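Local coordinates for protein lymphotactin (PDB 2NYZ) that acts as a secreted C-class chemokine, probably drawing lymphocytes, but not monocytes or neutrophils, along its gradient through chemokine receptor binding, at residues Gln17-Tyr27 against Trp55-Asp64. Residues are numbered along the deposited sequence; the frame is centred on the assembly and turned at random.
Sequences QRLPVSRIKTY and WVRDVVRSMD
Arg18 lays its aliphatic stem over one face of the Trp55 indole, with CG 3.3 Å from the centroid of the five-membered ring and 10° off the ring normal, a CH-pi contact. The guanidinium continues past the ring, its plane only slightly tilted from that of the indole. Val56 CG2 covers the opposite face, so the indole is held between it and the Arg18 stem; Leu19 CB meets Trp55 CZ3 at 4.0 Å. With alanine in place of Trp55, the Arg18 stem is likely to lose the ring face it lies on, and a gap to open beside Leu19 CB. Further along the helix, Val59 CG1 meets Ile24 CG1 at 4.1 Å and Val21 beside it. Met63 bends at chi3 (83°), bringing CE up to the Lys25 backbone while SD lies 3.6 Å from Ile24 CG2 and obliquely beside the Tyr27 ring, a Met-aromatic contact. Tyr27 OH donates to the syn lone pair of Asp64 OD1 at 2.8 Å, in the ring plane; Val60 CG2 lies over one face of that ring. The axes of helix 55-64 and strand 24-27 cross at -93°, the C-terminal helix of the chemokine fold lying across a three-stranded antiparallel sheet; Val56 also packs on Phe39 of strand 37-41, and Trp55 on Ala49 of strand 46-49.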
# COMPACT_ATOMS: atom_id res chain seq x y z
N GLN D 17 20.99 -3.45 -16.79
CA GLN D 17 21.91 -4.51 -16.41
C GLN D 17 23.03 -4.59 -17.44
O GLN D 17 22.79 -4.51 -18.64
CB GLN D 17 21.22 -5.87 -16.37
CG GLN D 17 20.52 -6.17 -15.07
CD GLN D 17 19.04 -6.34 -15.26
OE1 GLN D 17 18.61 -7.19 -16.04
NE2 GLN D 17 18.26 -5.54 -14.56
N ARG D 18 24.25 -4.76 -16.97
CA ARG D 18 25.36 -4.86 -17.89
C ARG D 18 25.22 -6.17 -18.63
O ARG D 18 24.62 -7.12 -18.13
CB ARG D 18 26.69 -4.82 -17.14
CG ARG D 18 26.95 -3.52 -16.39
CD ARG D 18 28.34 -3.55 -15.80
NE ARG D 18 28.51 -2.56 -14.74
CZ ARG D 18 29.51 -2.59 -13.87
NH1 ARG D 18 30.42 -3.56 -13.93
NH2 ARG D 18 29.60 -1.66 -12.93
N LEU D 19 25.77 -6.23 -19.84
CA LEU D 19 25.71 -7.42 -20.67
C LEU D 19 27.14 -7.92 -20.92
O LEU D 19 28.00 -7.15 -21.35
CB LEU D 19 25.03 -7.07 -21.99
CG LEU D 19 24.38 -8.17 -22.83
CD1 LEU D 19 23.46 -9.05 -21.99
CD2 LEU D 19 23.60 -7.48 -23.93
N PRO D 20 27.41 -9.20 -20.64
CA PRO D 20 28.76 -9.74 -20.86
C PRO D 20 29.17 -9.70 -22.33
O PRO D 20 28.41 -10.10 -23.21
CB PRO D 20 28.66 -11.17 -20.35
CG PRO D 20 27.52 -11.12 -19.38
CD PRO D 20 26.53 -10.23 -20.08
N VAL D 21 30.38 -9.22 -22.59
CA VAL D 21 30.88 -9.16 -23.96
C VAL D 21 30.80 -10.59 -24.50
O VAL D 21 30.60 -10.81 -25.70
CB VAL D 21 32.35 -8.65 -23.99
CG1 VAL D 21 33.22 -9.49 -23.06
CG2 VAL D 21 32.89 -8.67 -25.41
N SER D 22 30.91 -11.55 -23.58
CA SER D 22 30.85 -12.96 -23.92
C SER D 22 29.43 -13.40 -24.30
O SER D 22 29.13 -14.59 -24.29
CB SER D 22 31.32 -13.79 -22.73
OG SER D 22 30.49 -13.56 -21.61
N ARG D 23 28.57 -12.45 -24.62
CA ARG D 23 27.20 -12.77 -24.99
C ARG D 23 26.78 -11.95 -26.19
O ARG D 23 25.77 -12.24 -26.83
CB ARG D 23 26.24 -12.48 -23.83
CG ARG D 23 26.24 -13.52 -22.72
CD ARG D 23 25.72 -14.84 -23.23
NE ARG D 23 25.64 -15.84 -22.17
CZ ARG D 23 26.69 -16.49 -21.67
NH1 ARG D 23 27.91 -16.24 -22.13
NH2 ARG D 23 26.52 -17.37 -20.70
N ILE D 24 27.56 -10.92 -26.50
CA ILE D 24 27.25 -10.06 -27.63
C ILE D 24 27.77 -10.67 -28.93
O ILE D 24 28.72 -11.45 -28.92
CB ILE D 24 27.89 -8.68 -27.48
CG1 ILE D 24 27.88 -8.23 -26.02
CG2 ILE D 24 27.15 -7.69 -28.35
CD1 ILE D 24 26.53 -7.98 -25.46
N LYS D 25 27.14 -10.31 -30.04
CA LYS D 25 27.54 -10.81 -31.34
C LYS D 25 27.96 -9.62 -32.18
O LYS D 25 29.03 -9.61 -32.77
CB LYS D 25 26.36 -11.55 -32.00
CG LYS D 25 26.62 -12.06 -33.42
CD LYS D 25 25.70 -13.24 -33.78
CE LYS D 25 24.22 -12.87 -33.69
NZ LYS D 25 23.35 -14.08 -33.75
N THR D 26 27.12 -8.60 -32.20
CA THR D 26 27.40 -7.39 -32.97
C THR D 26 26.82 -6.20 -32.24
O THR D 26 26.39 -6.32 -31.09
CB THR D 26 26.78 -7.46 -34.38
OG1 THR D 26 25.38 -7.76 -34.27
CG2 THR D 26 27.46 -8.53 -35.21
N TYR D 27 26.80 -5.06 -32.91
CA TYR D 27 26.24 -3.86 -32.31
C TYR D 27 26.15 -2.74 -33.34
O TYR D 27 26.75 -2.82 -34.41
CB TYR D 27 27.07 -3.43 -31.09
CG TYR D 27 28.32 -2.62 -31.38
CD1 TYR D 27 28.27 -1.23 -31.49
CD2 TYR D 27 29.56 -3.25 -31.55
CE1 TYR D 27 29.41 -0.48 -31.75
CE2 TYR D 27 30.71 -2.50 -31.82
CZ TYR D 27 30.63 -1.12 -31.92
OH TYR D 27 31.76 -0.37 -32.18
N TRP D 55 30.80 0.52 -18.85
CA TRP D 55 30.77 -0.88 -19.26
C TRP D 55 30.42 -1.06 -20.74
O TRP D 55 30.93 -1.97 -21.39
CB TRP D 55 29.81 -1.71 -18.38
CG TRP D 55 28.34 -1.42 -18.59
CD1 TRP D 55 27.57 -0.51 -17.91
CD2 TRP D 55 27.47 -2.04 -19.54
NE1 TRP D 55 26.28 -0.52 -18.39
CE2 TRP D 55 26.20 -1.46 -19.39
CE3 TRP D 55 27.65 -3.04 -20.51
CZ2 TRP D 55 25.10 -1.84 -20.18
CZ3 TRP D 55 26.56 -3.42 -21.29
CH2 TRP D 55 25.31 -2.82 -21.12
N VAL D 56 29.56 -0.19 -21.27
CA VAL D 56 29.18 -0.28 -22.67
C VAL D 56 30.40 0.06 -23.52
O VAL D 56 30.79 -0.69 -24.41
CB VAL D 56 28.04 0.71 -23.02
CG1 VAL D 56 27.75 0.68 -24.51
CG2 VAL D 56 26.79 0.34 -22.24
N ARG D 57 30.99 1.21 -23.21
CA ARG D 57 32.18 1.68 -23.91
C ARG D 57 33.24 0.58 -23.93
O ARG D 57 33.85 0.30 -24.97
CB ARG D 57 32.73 2.92 -23.21
CG ARG D 57 33.89 3.57 -23.92
CD ARG D 57 34.46 4.71 -23.11
NE ARG D 57 33.40 5.54 -22.55
CZ ARG D 57 33.46 6.86 -22.47
NH1 ARG D 57 34.53 7.50 -22.92
NH2 ARG D 57 32.44 7.54 -21.95
N ASP D 58 33.43 -0.05 -22.78
CA ASP D 58 34.39 -1.14 -22.62
C ASP D 58 34.13 -2.27 -23.61
O ASP D 58 35.06 -2.82 -24.20
CB ASP D 58 34.33 -1.68 -21.18
CG ASP D 58 34.97 -0.74 -20.16
OD1 ASP D 58 34.99 0.48 -20.41
OD2 ASP D 58 35.43 -1.23 -19.11
N VAL D 59 32.85 -2.61 -23.77
CA VAL D 59 32.42 -3.68 -24.67
C VAL D 59 32.56 -3.27 -26.13
O VAL D 59 33.04 -4.03 -26.96
CB VAL D 59 30.96 -4.06 -24.40
CG1 VAL D 59 30.50 -5.12 -25.38
CG2 VAL D 59 30.81 -4.56 -22.97
N VAL D 60 32.11 -2.05 -26.43
CA VAL D 60 32.19 -1.53 -27.79
C VAL D 60 33.64 -1.59 -28.25
O VAL D 60 33.93 -1.91 -29.40
CB VAL D 60 31.69 -0.08 -27.83
CG1 VAL D 60 31.91 0.52 -29.21
CG2 VAL D 60 30.21 -0.04 -27.49
N ARG D 61 34.55 -1.28 -27.33
CA ARG D 61 35.98 -1.30 -27.63
C ARG D 61 36.47 -2.74 -27.76
O ARG D 61 37.12 -3.10 -28.74
CB ARG D 61 36.75 -0.58 -26.52
CG ARG D 61 38.23 -0.39 -26.81
CD ARG D 61 38.95 0.28 -25.65
NE ARG D 61 38.35 1.55 -25.28
CZ ARG D 61 37.56 1.73 -24.22
NH1 ARG D 61 37.28 0.71 -23.43
NH2 ARG D 61 37.06 2.93 -23.96
N SER D 62 36.14 -3.55 -26.77
CA SER D 62 36.53 -4.96 -26.74
C SER D 62 36.07 -5.69 -28.00
O SER D 62 36.72 -6.63 -28.45
CB SER D 62 35.94 -5.65 -25.51
OG SER D 62 36.31 -7.01 -25.45
N MET D 63 34.95 -5.25 -28.56
CA MET D 63 34.43 -5.87 -29.76
C MET D 63 35.15 -5.36 -30.99
O MET D 63 35.47 -6.13 -31.89
CB MET D 63 32.93 -5.62 -29.89
CG MET D 63 32.11 -6.34 -28.85
SD MET D 63 30.37 -6.27 -29.22
CE MET D 63 30.22 -7.61 -30.40
N ASP D 64 35.42 -4.06 -31.02
CA ASP D 64 36.14 -3.49 -32.16
C ASP D 64 37.54 -4.09 -32.20
O ASP D 64 38.08 -4.39 -33.27
CB ASP D 64 36.26 -1.97 -32.02
CG ASP D 64 34.93 -1.27 -32.11
OD1 ASP D 64 34.04 -1.77 -32.84
OD2 ASP D 64 34.77 -0.21 -31.47